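Long-range contacts in Ton_1535 (Thermococcus onnurineus, PDB 3ZPJ), which is of unknown function but folds as an alpha-solenoid, a right-handed coil of helices interrupted by a left-handed helical turn: residues Val213-Ile218 with Lys236-Val241; Ile245-Val250 with Asp267-Cys272; Glu205-Val210 with Gln217-Leu222; Asn132-Phe137 with Ala177-Lys182. All blocks are in the same frame, centred on the assembly; numbering follows the deposited sequence.

Interaction 1: residues Val213-Ile218 with Lys236-Val241; sequences VGLPQI and KKYSGV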
loop_
_atom_site.group_PDB
_atom_site.type_symbol
_atom_site.label_atom_id
_atom_site.label_comp_id
_atom_site.label_asym_id
_atom_site.label_seq_id
_atom_site.Cartn_x
_atom_site.Cartn_y
_atom_site.Cartn_z
ATOM N N VAL A 213 -1.059 4.035 -10.301
ATOM C CA VAL A 213 0.365 3.738 -10.218
ATOM C C VAL A 213 0.865 3.702 -8.775
ATOM O O VAL A 213 2.059 3.829 -8.531
ATOM C CB VAL A 213 1.228 4.752 -10.999
ATOM C CG1 VAL A 213 0.850 4.775 -12.479
ATOM C CG2 VAL A 213 1.099 6.124 -10.383
ATOM N N GLY A 214 -0.033 3.504 -7.820
ATOM C CA GLY A 214 0.369 3.488 -6.424
ATOM C C GLY A 214 1.148 2.269 -5.948
ATOM O O GLY A 214 0.747 1.603 -4.993
ATOM N N LEU A 215 2.247 1.953 -6.624
ATOM C CA LEU A 215 3.131 0.896 -6.163
ATOM C C LEU A 215 3.725 1.313 -4.829
ATOM O O LEU A 215 4.006 2.489 -4.611
ATOM C CB LEU A 215 4.243 0.624 -7.172
ATOM C CG LEU A 215 3.724 0.079 -8.504
ATOM C CD1 LEU A 215 4.891 -0.270 -9.412
ATOM C CD2 LEU A 215 2.788 -1.127 -8.323
ATOM N N PRO A 216 3.922 0.341 -3.932
ATOM C CA PRO A 216 4.363 0.674 -2.572
ATOM C C PRO A 216 5.660 1.485 -2.553
ATOM O O PRO A 216 5.779 2.380 -1.722
ATOM C CB PRO A 216 4.513 -0.697 -1.884
ATOM C CG PRO A 216 4.494 -1.712 -2.986
ATOM C CD PRO A 216 3.744 -1.107 -4.141
ATOM N N GLN A 217 6.578 1.234 -3.481
ATOM C CA GLN A 217 7.853 1.965 -3.499
ATOM C C GLN A 217 7.676 3.394 -4.039
ATOM O O GLN A 217 8.466 4.297 -3.737
ATOM C CB GLN A 217 8.914 1.208 -4.309
ATOM C CG GLN A 217 8.587 1.047 -5.786
ATOM C CD GLN A 217 7.855 -0.256 -6.123
ATOM O OE1 GLN A 217 6.982 -0.736 -5.376
ATOM N NE2 GLN A 217 8.207 -0.827 -7.271
ATOM N N ILE A 218 6.628 3.581 -4.834
ATOM C CA ILE A 218 6.253 4.892 -5.343
ATOM C C ILE A 218 5.610 5.711 -4.219
ATOM O O ILE A 218 5.977 6.862 -4.003
ATOM C CB ILE A 218 5.310 4.770 -6.592
ATOM C CG1 ILE A 218 6.124 4.416 -7.839
ATOM C CG2 ILE A 218 4.547 6.050 -6.845
ATOM C CD1 ILE A 218 5.324 3.689 -8.902
ATOM N N LYS A 236 9.821 4.119 -16.081
ATOM C CA LYS A 236 10.368 2.792 -16.300
ATOM C C LYS A 236 9.247 1.761 -16.407
ATOM O O LYS A 236 9.235 0.941 -17.320
ATOM C CB LYS A 236 11.330 2.418 -15.169
ATOM C CG LYS A 236 11.722 0.941 -15.137
ATOM C CD LYS A 236 12.176 0.514 -13.734
ATOM C CE LYS A 236 12.239 -1.010 -13.579
ATOM N NZ LYS A 236 12.585 -1.421 -12.182
ATOM N N LYS A 237 8.294 1.817 -15.487
ATOM C CA LYS A 237 7.311 0.750 -15.353
ATOM C C LYS A 237 6.003 0.937 -16.133
ATOM O O LYS A 237 5.165 0.030 -16.167
ATOM C CB LYS A 237 7.000 0.499 -13.871
ATOM C CG LYS A 237 8.123 -0.212 -13.116
ATOM C CD LYS A 237 7.595 -0.986 -11.909
ATOM C CE LYS A 237 8.726 -1.553 -11.063
ATOM N NZ LYS A 237 9.483 -2.633 -11.755
ATOM N N TYR A 238 5.817 2.100 -16.748
ATOM C CA TYR A 238 4.567 2.391 -17.450
ATOM C C TYR A 238 4.818 3.216 -18.706
ATOM O O TYR A 238 5.789 3.972 -18.773
ATOM C CB TYR A 238 3.599 3.162 -16.536
ATOM C CG TYR A 238 3.204 2.438 -15.264
ATOM C CD1 TYR A 238 2.274 1.405 -15.286
ATOM C CD2 TYR A 238 3.760 2.790 -14.036
ATOM C CE1 TYR A 238 1.911 0.739 -14.119
ATOM C CE2 TYR A 238 3.402 2.129 -12.868
ATOM C CZ TYR A 238 2.479 1.105 -12.920
ATOM O OH TYR A 238 2.115 0.445 -11.769
ATOM N N SER A 239 3.943 3.073 -19.702
ATOM C CA SER A 239 3.955 3.975 -20.857
ATOM C C SER A 239 2.532 4.338 -21.311
ATOM O O SER A 239 1.541 3.834 -20.760
ATOM C CB SER A 239 4.755 3.382 -22.014
ATOM O OG SER A 239 4.232 2.125 -22.392
ATOM N N GLY A 240 2.444 5.218 -22.309
ATOM C CA GLY A 240 1.167 5.701 -22.812
ATOM C C GLY A 240 0.188 6.211 -21.758
ATOM O O GLY A 240 0.514 7.078 -20.939
ATOM N N VAL A 241 -1.022 5.665 -21.777
ATOM C CA VAL A 241 -2.094 6.200 -20.955
ATOM C C VAL A 241 -1.789 6.071 -19.479
ATOM O O VAL A 241 -1.974 7.028 -18.733
ATOM C CB VAL A 241 -3.469 5.587 -21.304
ATOM C CG1 VAL A 241 -3.839 5.945 -22.727
ATOM C CG2 VAL A 241 -3.447 4.069 -21.147
#
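Val213 and Tyr238 are where the two backbones come nearest, yet their CA atoms are still 8.5 Å apart, so the gap is bridged by side chains. Tyr238 does most of the bridging. With CG anti to the carbonyl carbon (chi1 -60°), its ring reaches across to Val213, whose CG1 sits over one face, offset toward the rim, 4.0 Å from the ring centroid and 21° off the normal. This is a CH-pi contact. The phenol end meets Leu215 from the opposite direction, and OH rests 3.7 Å from Leu215 CG, against the fork of the isobutyl group.

In the alpha-solenoid these residues belong to two inter-helix links. Val213, Gly214 and Leu215 form an inverse gamma turn closed by a hydrogen bond from Leu215 N to Val213 O, and Leu215 is the N-cap of helix 216-223. Tyr238 is the first residue to leave helical geometry after helix 227-237. A serine in place of Tyr238 would probably strip Val213 CG1 of its aromatic cover and leave the Leu215 methyls facing a gap.

Leu215 CD1 also touches the aliphatic part of Lys237, 3.7 Å from CD. Farther out, Gln217 and Lys237 cross at about a right angle, with Gln217 NE2 packing on Lys237 CE at 3.9 Å and no hydrogen bond. Val213 and Ile218 also pack on Ile234 of helix 227-237.

Interaction 2: residues Ile245-Val250 with Asp267-Cys272; sequences IGELEV and DKAFEC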
loop_
_atom_site.group_PDB
_atom_site.type_symbol
_atom_site.label_atom_id
_atom_site.label_comp_id
_atom_site.label_asym_id
_atom_site.label_seq_id
_atom_site.Cartn_x
_atom_site.Cartn_y
_atom_site.Cartn_z
ATOM N N ILE A 245 -1.632 9.142 -16.760
ATOM C CA ILE A 245 -2.438 9.221 -15.552
ATOM C C ILE A 245 -1.519 9.262 -14.337
ATOM O O ILE A 245 -1.731 10.044 -13.416
ATOM C CB ILE A 245 -3.421 8.031 -15.418
ATOM C CG1 ILE A 245 -4.736 8.329 -16.132
ATOM C CG2 ILE A 245 -3.761 7.761 -13.957
ATOM C CD1 ILE A 245 -4.642 8.339 -17.603
ATOM N N GLY A 246 -0.478 8.440 -14.356
ATOM C CA GLY A 246 0.389 8.312 -13.197
ATOM C C GLY A 246 1.112 9.614 -12.929
ATOM O O GLY A 246 1.213 10.068 -11.784
ATOM N N GLU A 247 1.612 10.229 -13.991
ATOM C CA GLU A 247 2.290 11.508 -13.844
ATOM C C GLU A 247 1.323 12.569 -13.317
ATOM O O GLU A 247 1.677 13.344 -12.435
ATOM C CB GLU A 247 2.991 11.912 -15.142
ATOM C CG GLU A 247 4.238 11.058 -15.443
ATOM C CD GLU A 247 4.864 11.318 -16.815
ATOM O OE1 GLU A 247 4.221 11.951 -17.682
ATOM O OE2 GLU A 247 6.011 10.880 -17.035
ATOM N N LEU A 248 0.085 12.562 -13.809
ATOM C CA LEU A 248 -0.930 13.498 -13.328
ATOM C C LEU A 248 -1.295 13.289 -11.861
ATOM O O LEU A 248 -1.445 14.258 -11.110
ATOM C CB LEU A 248 -2.183 13.444 -14.202
ATOM C CG LEU A 248 -1.927 13.933 -15.630
ATOM C CD1 LEU A 248 -3.172 13.866 -16.504
ATOM C CD2 LEU A 248 -1.414 15.346 -15.580
ATOM N N GLU A 249 -1.448 12.031 -11.457
ATOM C CA GLU A 249 -1.740 11.717 -10.071
ATOM C C GLU A 249 -0.604 12.242 -9.198
ATOM O O GLU A 249 -0.835 12.797 -8.128
ATOM C CB GLU A 249 -1.951 10.196 -9.873
ATOM C CG GLU A 249 -3.192 9.648 -10.588
ATOM C CD GLU A 249 -3.488 8.165 -10.302
ATOM O OE1 GLU A 249 -2.532 7.366 -10.154
ATOM O OE2 GLU A 249 -4.692 7.801 -10.257
ATOM N N VAL A 250 0.627 12.093 -9.670
ATOM C CA VAL A 250 1.761 12.570 -8.903
ATOM C C VAL A 250 1.754 14.089 -8.813
ATOM O O VAL A 250 1.975 14.653 -7.741
ATOM C CB VAL A 250 3.090 12.056 -9.465
ATOM C CG1 VAL A 250 4.244 12.925 -8.989
ATOM C CG2 VAL A 250 3.300 10.632 -9.015
ATOM N N ASP A 267 2.941 19.783 -17.349
ATOM C CA ASP A 267 3.272 20.185 -18.713
ATOM C C ASP A 267 4.088 19.094 -19.374
ATOM O O ASP A 267 3.833 18.729 -20.509
ATOM C CB ASP A 267 3.997 21.528 -18.740
ATOM C CG ASP A 267 3.075 22.680 -18.410
ATOM O OD1 ASP A 267 1.848 22.438 -18.355
ATOM O OD2 ASP A 267 3.568 23.815 -18.216
ATOM N N LYS A 268 5.025 18.529 -18.622
ATOM C CA LYS A 268 5.882 17.490 -19.158
ATOM C C LYS A 268 5.089 16.234 -19.479
ATOM O O LYS A 268 5.387 15.538 -20.442
ATOM C CB LYS A 268 7.011 17.155 -18.187
ATOM C CG LYS A 268 7.989 16.145 -18.759
ATOM C CD LYS A 268 8.919 15.561 -17.719
ATOM C CE LYS A 268 9.399 14.190 -18.170
ATOM N NZ LYS A 268 8.247 13.304 -18.569
ATOM N N ALA A 269 4.066 15.955 -18.682
ATOM C CA ALA A 269 3.273 14.744 -18.876
ATOM C C ALA A 269 2.551 14.719 -20.222
ATOM O O ALA A 269 2.196 13.644 -20.708
ATOM C CB ALA A 269 2.284 14.559 -17.740
ATOM N N PHE A 270 2.333 15.896 -20.808
ATOM C CA PHE A 270 1.711 16.004 -22.126
ATOM C C PHE A 270 2.752 16.314 -23.189
ATOM O O PHE A 270 2.630 15.905 -24.339
ATOM C CB PHE A 270 0.668 17.120 -22.143
ATOM C CG PHE A 270 -0.585 16.780 -21.416
ATOM C CD1 PHE A 270 -0.713 17.052 -20.061
ATOM C CD2 PHE A 270 -1.635 16.176 -22.076
ATOM C CE1 PHE A 270 -1.871 16.729 -19.383
ATOM C CE2 PHE A 270 -2.799 15.849 -21.397
ATOM C CZ PHE A 270 -2.917 16.131 -20.045
ATOM N N GLU A 271 3.771 17.062 -22.795
ATOM C CA GLU A 271 4.770 17.543 -23.734
ATOM C C GLU A 271 5.913 16.565 -23.941
ATOM O O GLU A 271 6.807 16.822 -24.735
ATOM C CB GLU A 271 5.311 18.900 -23.281
ATOM C CG GLU A 271 4.256 20.002 -23.297
ATOM C CD GLU A 271 4.735 21.268 -22.626
ATOM O OE1 GLU A 271 5.468 21.151 -21.619
ATOM O OE2 GLU A 271 4.390 22.373 -23.114
ATOM N N CYS A 272 5.882 15.440 -23.238
ATOM C CA CYS A 272 6.957 14.459 -23.348
ATOM C C CYS A 272 6.721 13.537 -24.535
ATOM O O CYS A 272 7.664 13.059 -25.171
ATOM C CB CYS A 272 7.074 13.617 -22.065
ATOM S SG CYS A 272 5.779 12.352 -21.839
#
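Glu247 and Ala269 face each other across an antiparallel helix pair of the solenoid, helices 240-256 and 262-271, whose local axes run 169° apart in direction and approach to 9.3 Å. Glu247 extends beyond CG, laying its carboxylate over the helix of Ala269. OE1 lies 3.2 Å from Ala269 CB, a snug fit possible against so small a side chain. The other oxygen, OE2, faces Lys268, which crosses Glu247 at about a right angle; chi4, near -51°, bends the end of the lysine, and NZ stops 3.6 Å from OE2 in a long salt bridge. The stronger grip on OE2 comes from Arg243 NE, one helical turn earlier. Lys235 lies close as well, and this gathering of positive groups is likely to keep the buried Glu247 ionised.

Beside this polar patch, Leu248 and Phe270 also meet at about a right angle. Arg298 makes a cation-pi contact with the Phe270 ring. Toward the helix end, Cys272, disulfide-bonded to its chain neighbour Cys273, packs on Arg243. Leu248 CD2 comes obliquely to the Phe270 ring, 4.1 Å from CE1.

Interaction 3: residues Glu205-Val210 with Gln217-Leu222; sequences ELAKTV and QIRAAL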
loop_
_atom_site.group_PDB
_atom_site.type_symbol
_atom_site.label_atom_id
_atom_site.label_comp_id
_atom_site.label_asym_id
_atom_site.label_seq_id
_atom_site.Cartn_x
_atom_site.Cartn_y
_atom_site.Cartn_z
ATOM N N GLU A 205 -4.755 9.735 1.961
ATOM C CA GLU A 205 -4.918 10.719 0.878
ATOM C C GLU A 205 -3.940 10.378 -0.236
ATOM O O GLU A 205 -4.273 10.436 -1.404
ATOM C CB GLU A 205 -4.637 12.153 1.334
ATOM C CG GLU A 205 -5.516 12.700 2.443
ATOM C CD GLU A 205 -5.131 14.141 2.818
ATOM O OE1 GLU A 205 -4.837 14.941 1.900
ATOM O OE2 GLU A 205 -5.100 14.464 4.029
ATOM N N LEU A 206 -2.724 10.007 0.144
ATOM C CA LEU A 206 -1.715 9.660 -0.831
ATOM C C LEU A 206 -2.140 8.413 -1.602
ATOM O O LEU A 206 -2.161 8.426 -2.823
ATOM C CB LEU A 206 -0.354 9.476 -0.154
ATOM C CG LEU A 206 0.788 8.897 -0.994
ATOM C CD1 LEU A 206 0.934 9.593 -2.332
ATOM C CD2 LEU A 206 2.083 9.040 -0.202
ATOM N N ALA A 207 -2.499 7.341 -0.902
ATOM C CA ALA A 207 -2.929 6.146 -1.615
ATOM C C ALA A 207 -4.123 6.445 -2.535
ATOM O O ALA A 207 -4.218 5.894 -3.626
ATOM C CB ALA A 207 -3.272 5.010 -0.649
ATOM N N LYS A 208 -5.024 7.316 -2.087
ATOM C CA LYS A 208 -6.203 7.672 -2.874
ATOM C C LYS A 208 -5.845 8.516 -4.086
ATOM O O LYS A 208 -6.453 8.375 -5.138
ATOM C CB LYS A 208 -7.234 8.428 -2.026
ATOM C CG LYS A 208 -8.268 7.547 -1.373
ATOM C CD LYS A 208 -9.103 8.331 -0.364
ATOM C CE LYS A 208 -9.930 7.387 0.507
ATOM N NZ LYS A 208 -10.606 8.103 1.647
ATOM N N THR A 209 -4.861 9.394 -3.929
ATOM C CA THR A 209 -4.475 10.325 -4.982
ATOM C C THR A 209 -3.647 9.606 -6.039
ATOM O O THR A 209 -3.890 9.744 -7.240
ATOM C CB THR A 209 -3.619 11.470 -4.429
ATOM O OG1 THR A 209 -4.273 12.063 -3.295
ATOM C CG2 THR A 209 -3.383 12.526 -5.512
ATOM N N VAL A 210 -2.650 8.857 -5.591
ATOM C CA VAL A 210 -1.798 8.098 -6.502
ATOM C C VAL A 210 -2.215 6.628 -6.396
ATOM O O VAL A 210 -1.666 5.862 -5.594
ATOM C CB VAL A 210 -0.323 8.265 -6.127
ATOM C CG1 VAL A 210 0.558 7.661 -7.196
ATOM C CG2 VAL A 210 0.013 9.735 -5.972
ATOM N N GLN A 217 6.578 1.234 -3.481
ATOM C CA GLN A 217 7.853 1.965 -3.499
ATOM C C GLN A 217 7.676 3.394 -4.039
ATOM O O GLN A 217 8.466 4.297 -3.737
ATOM C CB GLN A 217 8.914 1.208 -4.309
ATOM C CG GLN A 217 8.587 1.047 -5.786
ATOM C CD GLN A 217 7.855 -0.256 -6.123
ATOM O OE1 GLN A 217 6.982 -0.736 -5.376
ATOM N NE2 GLN A 217 8.207 -0.827 -7.271
ATOM N N ILE A 218 6.628 3.581 -4.834
ATOM C CA ILE A 218 6.253 4.892 -5.343
ATOM C C ILE A 218 5.610 5.711 -4.219
ATOM O O ILE A 218 5.977 6.862 -4.003
ATOM C CB ILE A 218 5.310 4.770 -6.592
ATOM C CG1 ILE A 218 6.124 4.416 -7.839
ATOM C CG2 ILE A 218 4.547 6.050 -6.845
ATOM C CD1 ILE A 218 5.324 3.689 -8.902
ATOM N N ARG A 219 4.657 5.126 -3.498
ATOM C CA ARG A 219 4.031 5.859 -2.401
ATOM C C ARG A 219 5.078 6.221 -1.360
ATOM O O ARG A 219 5.085 7.358 -0.865
ATOM C CB ARG A 219 2.854 5.096 -1.789
ATOM C CG ARG A 219 1.752 4.781 -2.799
ATOM C CD ARG A 219 0.410 4.597 -2.117
ATOM N NE ARG A 219 0.536 3.828 -0.880
ATOM C CZ ARG A 219 0.713 2.511 -0.839
ATOM N NH1 ARG A 219 0.801 1.828 -1.979
ATOM N NH2 ARG A 219 0.813 1.875 0.335
ATOM N N ALA A 220 5.980 5.272 -1.070
ATOM C CA ALA A 220 7.080 5.523 -0.126
ATOM C C ALA A 220 7.973 6.694 -0.561
ATOM O O ALA A 220 8.393 7.511 0.254
ATOM C CB ALA A 220 7.927 4.270 0.085
ATOM N N ALA A 221 8.264 6.777 -1.852
ATOM C CA ALA A 221 9.084 7.873 -2.339
ATOM C C ALA A 221 8.342 9.205 -2.221
ATOM O O ALA A 221 8.923 10.221 -1.826
ATOM C CB ALA A 221 9.521 7.620 -3.778
ATOM N N LEU A 222 7.057 9.199 -2.559
ATOM C CA LEU A 222 6.271 10.433 -2.572
ATOM C C LEU A 222 6.166 11.009 -1.174
ATOM O O LEU A 222 6.288 12.221 -0.973
ATOM C CB LEU A 222 4.881 10.168 -3.143
ATOM C CG LEU A 222 4.950 9.928 -4.651
ATOM C CD1 LEU A 222 3.583 9.675 -5.255
ATOM C CD2 LEU A 222 5.622 11.142 -5.322
#
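Arg219 brings the one flat group to this contact, and Ala207 CB meets its guanidinium obliquely, 4.0 Å from NE. The chain leading to it is pressed harder: Arg219 CD lies 3.7 Å from Ala207 CA, so the aliphatic chain comes in end-on against the backbone of helix 194-209 at Ala207 and then turns off at chi3 (-42°). That bend takes the charged end to partners beyond both segments. NH2 donates to Tyr181 OH and NH1 to the carbonyl of Leu172, with weak bonds to Gly169 O and Gly214 O besides. A buried guanidinium is thereby held from both terminal nitrogens, with its rotation largely fixed.

The two helices follow one another in the alpha-solenoid and are joined by a short link. They meet at a steep 126° between their directions, with local axes 10.5 Å apart. Side chains fill the angle between them. Leu222 CD1 is the hub: Val210 reaches it tip to tip, CG2 to CD1 at 3.6 Å, and the side chain of Leu206 crosses that of Leu222 obliquely, CD1 to CD1 at 3.9 Å. The other methyl of Leu206 turns to the backbone, where CD2 packs 3.5 Å from Arg219 O. Val210, the first residue after its helix to leave helical geometry, also touches Ile218, CG1 to CG2 at 4.3 Å.

Ser174 OG is hydrogen-bonded to the carbonyls of both Ala207 and Val210, tying this helix end to helix 174-190. Trp253 of helix 240-256 touches Leu206, and Ala230 of helix 227-237 touches Leu222.

Interaction 4: residues Asn132-Phe137 with Ala177-Lys182; sequences NALEIF and AMDFYK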
loop_
_atom_site.group_PDB
_atom_site.type_symbol
_atom_site.label_atom_id
_atom_site.label_comp_id
_atom_site.label_asym_id
_atom_site.label_seq_id
_atom_site.Cartn_x
_atom_site.Cartn_y
_atom_site.Cartn_z
ATOM N N ASN A 132 -6.782 -12.631 3.051
ATOM C CA ASN A 132 -6.564 -13.498 4.219
ATOM C C ASN A 132 -5.984 -12.705 5.381
ATOM O O ASN A 132 -6.356 -12.898 6.536
ATOM C CB ASN A 132 -5.614 -14.659 3.900
ATOM C CG ASN A 132 -6.209 -15.649 2.938
ATOM O OD1 ASN A 132 -6.566 -15.298 1.815
ATOM N ND2 ASN A 132 -6.306 -16.899 3.363
ATOM N N ALA A 133 -5.050 -11.823 5.059
ATOM C CA ALA A 133 -4.407 -11.011 6.064
ATOM C C ALA A 133 -5.434 -10.218 6.866
ATOM O O ALA A 133 -5.407 -10.244 8.096
ATOM C CB ALA A 133 -3.411 -10.087 5.418
ATOM N N LEU A 134 -6.341 -9.530 6.176
ATOM C CA LEU A 134 -7.376 -8.742 6.849
ATOM C C LEU A 134 -8.220 -9.590 7.786
ATOM O O LEU A 134 -8.524 -9.191 8.914
ATOM C CB LEU A 134 -8.306 -8.081 5.845
ATOM C CG LEU A 134 -7.888 -6.724 5.300
ATOM C CD1 LEU A 134 -9.030 -6.160 4.475
ATOM C CD2 LEU A 134 -7.543 -5.800 6.452
ATOM N N GLU A 135 -8.612 -10.750 7.298
ATOM C CA GLU A 135 -9.463 -11.625 8.071
ATOM C C GLU A 135 -8.772 -11.946 9.398
ATOM O O GLU A 135 -9.383 -11.910 10.454
ATOM C CB GLU A 135 -9.758 -12.898 7.283
ATOM C CG GLU A 135 -10.764 -13.831 7.946
ATOM C CD GLU A 135 -10.904 -15.171 7.219
ATOM O OE1 GLU A 135 -10.102 -15.452 6.296
ATOM O OE2 GLU A 135 -11.827 -15.942 7.569
ATOM N N ILE A 136 -7.475 -12.207 9.330
ATOM C CA ILE A 136 -6.719 -12.575 10.500
ATOM C C ILE A 136 -6.464 -11.370 11.401
ATOM O O ILE A 136 -6.545 -11.478 12.634
ATOM C CB ILE A 136 -5.405 -13.257 10.098
ATOM C CG1 ILE A 136 -5.708 -14.547 9.335
ATOM C CG2 ILE A 136 -4.524 -13.518 11.320
ATOM C CD1 ILE A 136 -6.669 -15.478 10.053
ATOM N N PHE A 137 -6.185 -10.218 10.793
ATOM C CA PHE A 137 -6.033 -8.996 11.577
ATOM C C PHE A 137 -7.300 -8.759 12.390
ATOM O O PHE A 137 -7.236 -8.355 13.545
ATOM C CB PHE A 137 -5.759 -7.776 10.684
ATOM C CG PHE A 137 -4.298 -7.503 10.435
ATOM C CD1 PHE A 137 -3.434 -7.239 11.493
ATOM C CD2 PHE A 137 -3.795 -7.459 9.136
ATOM C CE1 PHE A 137 -2.086 -6.953 11.275
ATOM C CE2 PHE A 137 -2.442 -7.180 8.901
ATOM C CZ PHE A 137 -1.580 -6.924 9.974
ATOM N N ALA A 177 -3.959 -1.703 -0.319
ATOM C CA ALA A 177 -3.505 -1.086 0.926
ATOM C C ALA A 177 -4.606 -0.369 1.698
ATOM O O ALA A 177 -4.538 -0.234 2.925
ATOM C CB ALA A 177 -2.344 -0.132 0.655
ATOM N N MET A 178 -5.633 0.071 0.981
ATOM C CA MET A 178 -6.624 0.967 1.563
ATOM C C MET A 178 -7.311 0.408 2.824
ATOM O O MET A 178 -7.413 1.097 3.834
ATOM C CB MET A 178 -7.660 1.420 0.504
ATOM C CG MET A 178 -8.268 2.790 0.824
ATOM S SD MET A 178 -7.081 4.167 0.627
ATOM C CE MET A 178 -6.843 4.013 -1.150
ATOM N N ASP A 179 -7.752 -0.839 2.781
ATOM C CA ASP A 179 -8.459 -1.417 3.926
ATOM C C ASP A 179 -7.597 -1.520 5.202
ATOM O O ASP A 179 -8.096 -1.357 6.310
ATOM C CB ASP A 179 -9.019 -2.769 3.542
ATOM C CG ASP A 179 -10.290 -2.659 2.716
ATOM O OD1 ASP A 179 -10.960 -1.611 2.817
ATOM O OD2 ASP A 179 -10.617 -3.620 1.980
ATOM N N PHE A 180 -6.305 -1.768 5.022
ATOM C CA PHE A 180 -5.356 -1.863 6.124
ATOM C C PHE A 180 -5.178 -0.500 6.767
ATOM O O PHE A 180 -5.173 -0.362 7.993
ATOM C CB PHE A 180 -4.008 -2.393 5.618
ATOM C CG PHE A 180 -4.086 -3.794 5.074
ATOM C CD1 PHE A 180 -4.521 -4.024 3.776
ATOM C CD2 PHE A 180 -3.770 -4.883 5.875
ATOM C CE1 PHE A 180 -4.629 -5.310 3.278
ATOM C CE2 PHE A 180 -3.876 -6.172 5.384
ATOM C CZ PHE A 180 -4.299 -6.390 4.077
ATOM N N TYR A 181 -5.032 0.514 5.927
ATOM C CA TYR A 181 -4.888 1.873 6.411
ATOM C C TYR A 181 -6.125 2.380 7.170
ATOM O O TYR A 181 -6.000 3.064 8.188
ATOM C CB TYR A 181 -4.617 2.810 5.248
ATOM C CG TYR A 181 -3.230 2.780 4.676
ATOM C CD1 TYR A 181 -2.125 2.411 5.433
ATOM C CD2 TYR A 181 -3.019 3.162 3.351
ATOM C CE1 TYR A 181 -0.820 2.402 4.855
ATOM C CE2 TYR A 181 -1.759 3.164 2.784
ATOM C CZ TYR A 181 -0.666 2.787 3.520
ATOM O OH TYR A 181 0.565 2.826 2.890
ATOM N N LYS A 182 -7.313 2.054 6.684
ATOM C CA LYS A 182 -8.529 2.497 7.360
ATOM C C LYS A 182 -8.622 1.896 8.762
ATOM O O LYS A 182 -8.990 2.595 9.706
ATOM C CB LYS A 182 -9.779 2.114 6.571
ATOM C CG LYS A 182 -9.750 2.467 5.114
ATOM C CD LYS A 182 -10.177 3.878 4.831
ATOM C CE LYS A 182 -10.578 3.993 3.371
ATOM N NZ LYS A 182 -11.533 2.901 3.027
#
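Two nearly parallel helices of the solenoid, 130-146 and 174-190, meet where Leu134 packs against Phe180; helix 151-170 lies between them in sequence. Their local axes are 10.8 Å apart and differ in direction by only 15°. Phe180 is the centre of the contact. Its CG stands anti to the carbonyl carbon (chi1 -64°), which swings the ring back toward the start of its own helix and out to the neighbour. Leu134 covers one face: CD2 sits over the ring centre, 3.9 Å from the centroid and 13° off the normal, a CH-pi contact. At the ring edge, in plane, are Ala133 CB and Phe137 CE2, each 3.9 Å from Phe180 CE2. The two phenylalanine side chains cross at about a right angle, though Phe180 approaches the Phe137 ring obliquely. The second methyl of Leu134, CD1, leans on the aliphatic carbon of Asp179, 3.5 Å from CB. An alanine replacing Phe180 would take away the whole ring and is likely to open a gap among Ala133, Leu134 and Phe137.

Helix 151-170 touches both aromatic residues, with Ala168 on Phe180 and Leu164 and Leu165 on Phe137. Helix 110-126 packs on Phe137 through Ser118 and Ala121, while helix 194-209 covers another part of helix 174-190, where Met178 and Tyr181 lie.

Overall arrangement
Along the chain the order is interaction 4, then 3, 1 and 2. The centres of interactions 3 and 4 lie about 18 Å apart. Those of interactions 1 and 3 are about 11 Å apart, and those of interactions 1 and 2 about 12 Å. Interactions 2 and 4, with centres about 31 Å apart, do not touch. Interactions 1 and 3 share Gln217 and Ile218 on helix 216-223. Tyr181 of helix 174-190 links 4 to 3 through its hydrogen bond with Arg219. Interactions 1 and 2 both use helix 240-256, where Val213 meets Gly246; 2 and 3 also touch directly, Val250 on Leu222. Neighbouring contacts thus touch from helix to helix, buried at 3 and 4 and nearer the surface at 1.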